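Local coordinates for protein Alpha/beta hydrolase (Pseudomonas aeruginosa PAO1, PDB 4R1D) that probably hydrolyses lipids as a calcium-binding alpha/beta hydrolase of the H2 type VI secretion system and is held in complex with Tli4, at residues T254-G259 with Y533-S538; G276-V281 with E537-A542; P48-F53 with T229-Y234. All blocks are in the same frame, centred on the assembly; numbering follows the deposited sequence.

Contact 1: T254-G259 with Y533-S538; sequences THSMGG and YEHQES
Ser256 and His535 meet through a hydrogen bond of 2.7 Å between Ser256 OG and His535 NE2, in which either atom could be the donor. The hydroxyl lies at the edge of the imidazole, near its plane, and Ser256 CB follows close behind, 3.2 Å from His535 NE2. Ser256 OG stands opposite the backbone N (chi1 -176°), which carries it out from the turn toward the histidine. The backbone supports this presentation: Ser256 has phi 58° and psi -134°, within a type II' turn closed by Gly258 N bonding to His255 O at 2.9 Å. Such a strand-turn-helix, with the sequence THSMGG, is the nucleophile elbow of alpha/beta hydrolases. Through its other ring nitrogen, ND1, His535 bonds to Asp497 OD2, so the geometry is consistent with a Ser-His-Asp catalytic triad.

The tight part of the contact continues with the His255 ring, which lies obliquely to that of His535, their centroids 5.3 Å apart, and reaches in among the backbone of the His535-Ser538 turn. That type I turn is closed by Ser538 N and His535 O at 3.2 Å. Packing slackens at the partly exposed Gln536, which touches the His255 ring only lightly, its side chain lying instead on Ala143 and Tyr144 of helix 141-155. Also on this looser side, the Glu534 carboxylate grips the loop's own backbone, taking Gln536 N at OE2 (2.7 Å) and Glu537 N at OE1 (3.0 Å), both from above its plane.

Strand 250-255 of the parallel sheet runs into the elbow and helix 258-267 leaves it, while the His535 loop comes from beyond strand 515-519 and leads to helix 542-556. From helix 141-155, Tyr144 also meets the His255 ring.

Contact 2: G276-V281 with E537-A542; sequences GVVHGV and ESYNDA
Val278 directs its CG1 branch at the phenol end of Tyr539, 3.8 Å from Tyr539 OH. Its first torsion of 164° sets that methyl opposite the backbone N. His279, next along strand 274-280, turns its side chain from the 537-542 segment and bonds through ND1 to Thr254 OG1. At Gly280 the tyrosine hydroxyl comes up against bare backbone, with Tyr539 OH 3.6 Å from Gly280 N and 3.8 Å from Gly280 CA. Where the strand gives way to loop, Val281 presents both methyls to Ser538: CG2 lies 3.6 Å and CG1 3.7 Å from Ser538 OG, and CG1 also touches Ser538 CB at 3.8 Å.

Tyr539 itself is packed among Val253, Val147 and Ala548, and its ring meets those of His255 and His430.

No hydrogen bond joins the two segments, so van der Waals packing carries the contact: the hydroxyl ends of Tyr539 and Ser538 rest on Val278, Gly280 and Val281. The buried phenol is satisfied instead by the neighbouring strand, Tyr539 OH bonding to Thr254 O. The 3-10 turn is thereby tied to the strand that leads into the serine elbow.

Contact 3: P48-F53 with T229-Y234; sequences PLPVIF and TVLPFY
Val230 opens the contact from helix 229-234 by spreading its two methyls over alternate residues of the strand. CG1, opposite the backbone N (chi1 180°), lies 4.0 Å from Pro50 CB, whereas CG2 approaches Ile52 CD1 at 4.2 Å. Val230 CG1 also sits at the edge of the Tyr234 ring, one turn further on, so valine and tyrosine form a continuous surface. Leu231 adds a marginal touch, its CD2 4.5 Å from Pro50 CG. Beyond it the helix is kinked at Pro232, whose N makes no bond to the preceding turn. Phe233 faces elsewhere, but its CD2 covers the centre of one face of the Tyr234 ring.

Tyr234 bears the largest part of the packing on its side. With CG set opposite its own carbonyl carbon (chi1 -65°), the ring reaches toward the strand and slides past two prolines. Pro48 CB lies 3.6 Å from Tyr234 CD1 and 3.7 Å from Tyr234 CE1, and Pro50 CG lies 3.8 Å from Tyr234 CE2, both on the side of the ring away from Phe233. Both approach the ring obliquely. Beyond this apolar belt Tyr234 OH bonds to Asp203 OD2 and Trp205 NE1. Since Asp203 is a calcium ligand, along with Glu152, Asp156 and Phe202, the tyrosine belongs to the second shell of the metal site and may steady that carboxylate.

Segments 48-53 and 229-234 run nearly antiparallel, at 158°, their axes 10.2 Å apart at the closest. Helix 215-238 forms part of the beta-alpha-beta crossover from strand 201-206 to strand 250-255, and it packs over strand 48-54, which lies between those two in the parallel sheet. Val230 also touches Trp205 on one neighbouring strand, while Pro50 and Ile52 touch Val250 on the other.

Overall arrangement
From the N terminus, contact 3 closes first, joining strand 48-54 to helix 215-238 before the other two begin. Contact 1 then opens at the end of strand 250-255 and contact 2 at strand 274-280, and both close late, on the loop before helix 542-556. Their loops cross: 533-538 ends contact 1 and 537-542 ends contact 2, with Glu537 and Ser538 shared. Ser256 N and Gly280 O, 2.7 Å apart, link them across adjacent strands. Contact 3 lies near the calcium site, on the same sheet, its centre about 22 Å and 20 Å from the centres of contacts 1 and 2, yet Phe53 touches both His255 and Tyr539.

Contact 1: T254-G259 with Y533-S538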
loop_
_atom_site.group_PDB
_atom_site.type_symbol
_atom_site.label_atom_id
_atom_site.label_comp_id
_atom_site.label_asym_id
_atom_site.label_seq_id
_atom_site.Cartn_x
_atom_site.Cartn_y
_atom_site.Cartn_z
ATOM N N THR A 254 10.869 -13.506 -2.611
ATOM C CA THR A 254 10.044 -12.511 -1.941
ATOM C C THR A 254 10.835 -11.640 -0.986
ATOM O O THR A 254 11.834 -12.067 -0.406
ATOM C CB THR A 254 8.887 -13.169 -1.148
ATOM O OG1 THR A 254 9.389 -13.723 0.072
ATOM C CG2 THR A 254 8.235 -14.278 -1.973
ATOM N N HIS A 255 10.361 -10.413 -0.816
ATOM C CA HIS A 255 10.893 -9.519 0.215
ATOM C C HIS A 255 9.811 -9.195 1.238
ATOM O O HIS A 255 8.681 -8.850 0.880
ATOM C CB HIS A 255 11.391 -8.231 -0.433
ATOM C CG HIS A 255 11.996 -7.249 0.521
ATOM N ND1 HIS A 255 13.152 -7.504 1.234
ATOM C CD2 HIS A 255 11.608 -6.005 0.871
ATOM C CE1 HIS A 255 13.448 -6.450 1.975
ATOM N NE2 HIS A 255 12.534 -5.524 1.766
ATOM N N SER A 256 10.144 -9.321 2.513
ATOM C CA SER A 256 9.268 -8.763 3.545
ATOM C C SER A 256 7.849 -9.352 3.451
ATOM O O SER A 256 7.676 -10.565 3.323
ATOM C CB SER A 256 9.243 -7.232 3.390
ATOM O OG SER A 256 8.476 -6.594 4.406
ATOM N N MET A 257 6.823 -8.503 3.515
ATOM C CA MET A 257 5.443 -8.994 3.496
ATOM C C MET A 257 5.082 -9.712 2.198
ATOM O O MET A 257 4.065 -10.407 2.121
ATOM C CB MET A 257 4.459 -7.862 3.765
ATOM C CG MET A 257 4.321 -7.550 5.241
ATOM S SD MET A 257 3.067 -6.294 5.521
ATOM C CE MET A 257 1.980 -6.604 4.110
ATOM N N GLY A 258 5.914 -9.547 1.178
ATOM C CA GLY A 258 5.722 -10.297 -0.052
ATOM C C GLY A 258 5.752 -11.796 0.228
ATOM O O GLY A 258 5.233 -12.596 -0.545
ATOM N N GLY A 259 6.363 -12.178 1.345
ATOM C CA GLY A 259 6.398 -13.572 1.742
ATOM C C GLY A 259 5.046 -14.089 2.216
ATOM O O GLY A 259 4.743 -15.277 2.107
ATOM N N TYR A 533 21.719 -6.697 8.426
ATOM C CA TYR A 533 21.227 -5.656 7.540
ATOM C C TYR A 533 19.914 -5.060 8.033
ATOM O O TYR A 533 19.254 -5.615 8.905
ATOM C CB TYR A 533 21.068 -6.201 6.112
ATOM C CG TYR A 533 20.504 -7.607 6.059
ATOM C CD1 TYR A 533 19.149 -7.844 6.295
ATOM C CD2 TYR A 533 21.319 -8.694 5.773
ATOM C CE1 TYR A 533 18.622 -9.139 6.251
ATOM C CE2 TYR A 533 20.808 -9.984 5.723
ATOM C CZ TYR A 533 19.461 -10.204 5.971
ATOM O OH TYR A 533 18.956 -11.482 5.930
ATOM N N GLU A 534 19.560 -3.912 7.465
ATOM C CA GLU A 534 18.303 -3.245 7.746
ATOM C C GLU A 534 17.239 -3.768 6.782
ATOM O O GLU A 534 17.540 -4.134 5.651
ATOM C CB GLU A 534 18.490 -1.729 7.582
ATOM C CG GLU A 534 17.244 -0.878 7.830
ATOM C CD GLU A 534 16.357 -0.755 6.605
ATOM O OE1 GLU A 534 16.893 -0.692 5.478
ATOM O OE2 GLU A 534 15.117 -0.742 6.773
ATOM N N HIS A 535 16.000 -3.812 7.254
ATOM C CA HIS A 535 14.882 -4.407 6.522
ATOM C C HIS A 535 14.704 -3.907 5.083
ATOM O O HIS A 535 14.665 -4.693 4.137
ATOM C CB HIS A 535 13.581 -4.178 7.304
ATOM C CG HIS A 535 12.391 -4.889 6.738
ATOM N ND1 HIS A 535 12.150 -6.227 6.963
ATOM C CD2 HIS A 535 11.361 -4.446 5.972
ATOM C CE1 HIS A 535 11.033 -6.583 6.352
ATOM N NE2 HIS A 535 10.531 -5.520 5.747
ATOM N N GLN A 536 14.571 -2.597 4.931
ATOM C CA GLN A 536 14.169 -2.020 3.667
ATOM C C GLN A 536 15.204 -2.309 2.600
ATOM O O GLN A 536 14.862 -2.546 1.439
ATOM C CB GLN A 536 14.024 -0.515 3.801
ATOM C CG GLN A 536 13.646 0.138 2.494
ATOM C CD GLN A 536 12.242 -0.225 2.089
ATOM O OE1 GLN A 536 12.023 -1.121 1.265
ATOM N NE2 GLN A 536 11.270 0.467 2.678
ATOM N N GLU A 537 16.467 -2.300 3.010
ATOM C CA GLU A 537 17.575 -2.456 2.082
ATOM C C GLU A 537 18.182 -3.858 2.117
ATOM O O GLU A 537 19.281 -4.056 1.628
ATOM C CB GLU A 537 18.675 -1.436 2.404
ATOM C CG GLU A 537 18.240 0.014 2.296
ATOM C CD GLU A 537 17.864 0.397 0.883
ATOM O OE1 GLU A 537 18.536 -0.076 -0.052
ATOM O OE2 GLU A 537 16.893 1.160 0.695
ATOM N N SER A 538 17.482 -4.824 2.704
ATOM C CA SER A 538 18.079 -6.153 2.919
ATOM C C SER A 538 18.657 -6.793 1.646
ATOM O O SER A 538 19.713 -7.435 1.689
ATOM C CB SER A 538 17.103 -7.105 3.644
ATOM O OG SER A 538 15.956 -7.421 2.862
#

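Contact 2: G276-V281 with E537-A542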
loop_
_atom_site.group_PDB
_atom_site.type_symbol
_atom_site.label_atom_id
_atom_site.label_comp_id
_atom_site.label_asym_id
_atom_site.label_seq_id
_atom_site.Cartn_x
_atom_site.Cartn_y
_atom_site.Cartn_z
ATOM N N GLY A 276 9.377 -23.659 -6.003
ATOM C CA GLY A 276 10.010 -23.427 -4.718
ATOM C C GLY A 276 9.970 -21.948 -4.380
ATOM O O GLY A 276 9.607 -21.116 -5.213
ATOM N N VAL A 277 10.350 -21.610 -3.155
ATOM C CA VAL A 277 10.213 -20.236 -2.695
ATOM C C VAL A 277 11.423 -19.789 -1.894
ATOM O O VAL A 277 11.880 -20.490 -0.988
ATOM C CB VAL A 277 8.979 -20.107 -1.804
ATOM C CG1 VAL A 277 8.843 -18.686 -1.275
ATOM C CG2 VAL A 277 7.714 -20.527 -2.587
ATOM N N VAL A 278 11.934 -18.617 -2.258
ATOM C CA VAL A 278 12.900 -17.881 -1.469
ATOM C C VAL A 278 12.173 -16.751 -0.743
ATOM O O VAL A 278 11.463 -15.961 -1.365
ATOM C CB VAL A 278 13.977 -17.291 -2.388
ATOM C CG1 VAL A 278 14.787 -16.178 -1.674
ATOM C CG2 VAL A 278 14.875 -18.409 -2.913
ATOM N N HIS A 279 12.328 -16.702 0.575
ATOM C CA HIS A 279 11.830 -15.595 1.390
ATOM C C HIS A 279 12.990 -14.813 1.990
ATOM O O HIS A 279 13.890 -15.396 2.618
ATOM C CB HIS A 279 11.018 -16.104 2.589
ATOM C CG HIS A 279 9.716 -16.760 2.249
ATOM N ND1 HIS A 279 8.793 -16.211 1.383
ATOM C CD2 HIS A 279 9.141 -17.880 2.752
ATOM C CE1 HIS A 279 7.727 -16.994 1.327
ATOM N NE2 HIS A 279 7.911 -18.011 2.150
ATOM N N GLY A 280 12.936 -13.493 1.850
ATOM C CA GLY A 280 13.846 -12.594 2.541
ATOM C C GLY A 280 13.085 -11.736 3.540
ATOM O O GLY A 280 12.031 -11.179 3.225
ATOM N N VAL A 281 13.620 -11.650 4.752
ATOM C CA VAL A 281 13.058 -10.841 5.837
ATOM C C VAL A 281 11.538 -10.859 5.986
ATOM O O VAL A 281 10.917 -9.808 6.178
ATOM C CB VAL A 281 13.573 -9.371 5.822
ATOM C CG1 VAL A 281 15.089 -9.343 5.897
ATOM C CG2 VAL A 281 13.048 -8.585 4.584
ATOM N N GLU A 537 16.467 -2.300 3.010
ATOM C CA GLU A 537 17.575 -2.456 2.082
ATOM C C GLU A 537 18.182 -3.858 2.117
ATOM O O GLU A 537 19.281 -4.056 1.628
ATOM C CB GLU A 537 18.675 -1.436 2.404
ATOM C CG GLU A 537 18.240 0.014 2.296
ATOM C CD GLU A 537 17.864 0.397 0.883
ATOM O OE1 GLU A 537 18.536 -0.076 -0.052
ATOM O OE2 GLU A 537 16.893 1.160 0.695
ATOM N N SER A 538 17.482 -4.824 2.704
ATOM C CA SER A 538 18.079 -6.153 2.919
ATOM C C SER A 538 18.657 -6.793 1.646
ATOM O O SER A 538 19.713 -7.435 1.689
ATOM C CB SER A 538 17.103 -7.105 3.644
ATOM O OG SER A 538 15.956 -7.421 2.862
ATOM N N TYR A 539 17.982 -6.623 0.513
ATOM C CA TYR A 539 18.427 -7.290 -0.705
ATOM C C TYR A 539 19.631 -6.607 -1.325
ATOM O O TYR A 539 20.155 -7.061 -2.339
ATOM C CB TYR A 539 17.291 -7.438 -1.725
ATOM C CG TYR A 539 16.556 -8.748 -1.590
ATOM C CD1 TYR A 539 17.257 -9.965 -1.592
ATOM C CD2 TYR A 539 15.181 -8.783 -1.446
ATOM C CE1 TYR A 539 16.600 -11.161 -1.475
ATOM C CE2 TYR A 539 14.506 -9.993 -1.313
ATOM C CZ TYR A 539 15.228 -11.178 -1.329
ATOM O OH TYR A 539 14.566 -12.373 -1.208
ATOM N N ASN A 540 20.055 -5.503 -0.720
ATOM C CA ASN A 540 21.325 -4.887 -1.110
ATOM C C ASN A 540 22.527 -5.379 -0.281
ATOM O O ASN A 540 23.655 -4.903 -0.454
ATOM C CB ASN A 540 21.203 -3.363 -1.080
ATOM C CG ASN A 540 20.262 -2.847 -2.155
ATOM O OD1 ASN A 540 19.365 -2.039 -1.889
ATOM N ND2 ASN A 540 20.455 -3.326 -3.372
ATOM N N ASP A 541 22.281 -6.341 0.601
ATOM C CA ASP A 541 23.344 -6.935 1.413
ATOM C C ASP A 541 23.779 -8.239 0.762
ATOM O O ASP A 541 22.936 -9.027 0.327
ATOM C CB ASP A 541 22.846 -7.200 2.840
ATOM C CG ASP A 541 23.938 -7.762 3.755
ATOM O OD1 ASP A 541 24.234 -8.970 3.667
ATOM O OD2 ASP A 541 24.474 -6.994 4.574
ATOM N N ALA A 542 25.091 -8.462 0.689
ATOM C CA ALA A 542 25.638 -9.644 0.026
ATOM C C ALA A 542 25.049 -10.963 0.524
ATOM O O ALA A 542 24.912 -11.913 -0.239
ATOM C CB ALA A 542 27.169 -9.667 0.163
#

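Contact 3: P48-F53 with T229-Y234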
loop_
_atom_site.group_PDB
_atom_site.type_symbol
_atom_site.label_atom_id
_atom_site.label_comp_id
_atom_site.label_asym_id
_atom_site.label_seq_id
_atom_site.Cartn_x
_atom_site.Cartn_y
_atom_site.Cartn_z
ATOM N N PRO A 48 12.733 -21.984 -20.480
ATOM C CA PRO A 48 12.572 -20.814 -19.615
ATOM C C PRO A 48 12.136 -21.208 -18.218
ATOM O O PRO A 48 11.339 -22.134 -18.056
ATOM C CB PRO A 48 11.474 -20.006 -20.316
ATOM C CG PRO A 48 10.737 -21.009 -21.138
ATOM C CD PRO A 48 11.757 -22.001 -21.580
ATOM N N LEU A 49 12.669 -20.508 -17.219
ATOM C CA LEU A 49 12.325 -20.751 -15.825
ATOM C C LEU A 49 12.139 -19.384 -15.174
ATOM O O LEU A 49 13.103 -18.780 -14.703
ATOM C CB LEU A 49 13.449 -21.532 -15.126
ATOM C CG LEU A 49 13.155 -22.095 -13.735
ATOM C CD1 LEU A 49 11.805 -22.751 -13.736
ATOM C CD2 LEU A 49 14.231 -23.098 -13.285
ATOM N N PRO A 50 10.900 -18.870 -15.168
ATOM C CA PRO A 50 10.723 -17.510 -14.653
ATOM C C PRO A 50 10.959 -17.401 -13.151
ATOM O O PRO A 50 10.520 -18.253 -12.394
ATOM C CB PRO A 50 9.251 -17.190 -14.981
ATOM C CG PRO A 50 8.898 -18.110 -16.086
ATOM C CD PRO A 50 9.662 -19.390 -15.768
ATOM N N VAL A 51 11.657 -16.343 -12.757
ATOM C CA VAL A 51 11.823 -15.983 -11.358
ATOM C C VAL A 51 10.895 -14.802 -11.089
ATOM O O VAL A 51 11.055 -13.754 -11.694
ATOM C CB VAL A 51 13.277 -15.601 -11.065
ATOM C CG1 VAL A 51 13.431 -15.089 -9.635
ATOM C CG2 VAL A 51 14.187 -16.824 -11.303
ATOM N N ILE A 52 9.934 -14.977 -10.181
ATOM C CA ILE A 52 8.953 -13.940 -9.894
ATOM C C ILE A 52 9.337 -13.241 -8.598
ATOM O O ILE A 52 9.331 -13.854 -7.534
ATOM C CB ILE A 52 7.540 -14.537 -9.691
ATOM C CG1 ILE A 52 7.203 -15.548 -10.793
ATOM C CG2 ILE A 52 6.488 -13.410 -9.621
ATOM C CD1 ILE A 52 7.195 -14.972 -12.203
ATOM N N PHE A 53 9.675 -11.962 -8.689
ATOM C CA PHE A 53 10.076 -11.226 -7.504
ATOM C C PHE A 53 8.849 -10.555 -6.922
ATOM O O PHE A 53 8.113 -9.868 -7.636
ATOM C CB PHE A 53 11.141 -10.185 -7.855
ATOM C CG PHE A 53 11.666 -9.454 -6.669
ATOM C CD1 PHE A 53 12.661 -10.010 -5.889
ATOM C CD2 PHE A 53 11.145 -8.220 -6.315
ATOM C CE1 PHE A 53 13.150 -9.344 -4.791
ATOM C CE2 PHE A 53 11.637 -7.543 -5.207
ATOM C CZ PHE A 53 12.639 -8.121 -4.443
ATOM N N THR A 229 0.181 -12.836 -17.750
ATOM C CA THR A 229 1.211 -11.973 -18.337
ATOM C C THR A 229 2.523 -12.707 -18.561
ATOM O O THR A 229 3.047 -12.758 -19.679
ATOM C CB THR A 229 1.503 -10.716 -17.473
ATOM O OG1 THR A 229 0.350 -9.866 -17.440
ATOM C CG2 THR A 229 2.688 -9.944 -18.051
ATOM N N VAL A 230 3.074 -13.271 -17.494
ATOM C CA VAL A 230 4.379 -13.911 -17.607
ATOM C C VAL A 230 4.386 -15.101 -18.565
ATOM O O VAL A 230 5.172 -15.133 -19.504
ATOM C CB VAL A 230 4.910 -14.348 -16.239
ATOM C CG1 VAL A 230 6.269 -15.012 -16.408
ATOM C CG2 VAL A 230 5.008 -13.137 -15.328
ATOM N N LEU A 231 3.513 -16.074 -18.341
ATOM C CA LEU A 231 3.586 -17.299 -19.139
ATOM C C LEU A 231 3.209 -17.055 -20.607
ATOM O O LEU A 231 3.863 -17.587 -21.506
ATOM C CB LEU A 231 2.770 -18.429 -18.515
ATOM C CG LEU A 231 3.264 -18.873 -17.130
ATOM C CD1 LEU A 231 2.427 -20.019 -16.588
ATOM C CD2 LEU A 231 4.731 -19.265 -17.174
ATOM N N PRO A 232 2.183 -16.222 -20.860
ATOM C CA PRO A 232 1.858 -15.981 -22.273
ATOM C C PRO A 232 3.006 -15.343 -23.055
ATOM O O PRO A 232 3.134 -15.577 -24.253
ATOM C CB PRO A 232 0.647 -15.048 -22.194
ATOM C CG PRO A 232 -0.052 -15.493 -20.936
ATOM C CD PRO A 232 1.097 -15.786 -19.964
ATOM N N PHE A 233 3.846 -14.549 -22.402
ATOM C CA PHE A 233 5.027 -14.066 -23.102
ATOM C C PHE A 233 5.850 -15.238 -23.654
ATOM O O PHE A 233 6.278 -15.204 -24.806
ATOM C CB PHE A 233 5.901 -13.176 -22.211
ATOM C CG PHE A 233 7.238 -12.844 -22.823
ATOM C CD1 PHE A 233 7.374 -11.763 -23.682
ATOM C CD2 PHE A 233 8.354 -13.626 -22.559
ATOM C CE1 PHE A 233 8.599 -11.457 -24.259
ATOM C CE2 PHE A 233 9.586 -13.325 -23.134
ATOM C CZ PHE A 233 9.707 -12.239 -23.986
ATOM N N TYR A 234 6.078 -16.267 -22.838
ATOM C CA TYR A 234 6.883 -17.409 -23.283
ATOM C C TYR A 234 6.124 -18.269 -24.290
ATOM O O TYR A 234 6.723 -18.809 -25.223
ATOM C CB TYR A 234 7.392 -18.242 -22.099
ATOM C CG TYR A 234 8.339 -17.437 -21.255
ATOM C CD1 TYR A 234 9.646 -17.209 -21.671
ATOM C CD2 TYR A 234 7.917 -16.853 -20.069
ATOM C CE1 TYR A 234 10.512 -16.440 -20.914
ATOM C CE2 TYR A 234 8.772 -16.083 -19.316
ATOM C CZ TYR A 234 10.061 -15.882 -19.735
ATOM O OH TYR A 234 10.906 -15.110 -18.967
#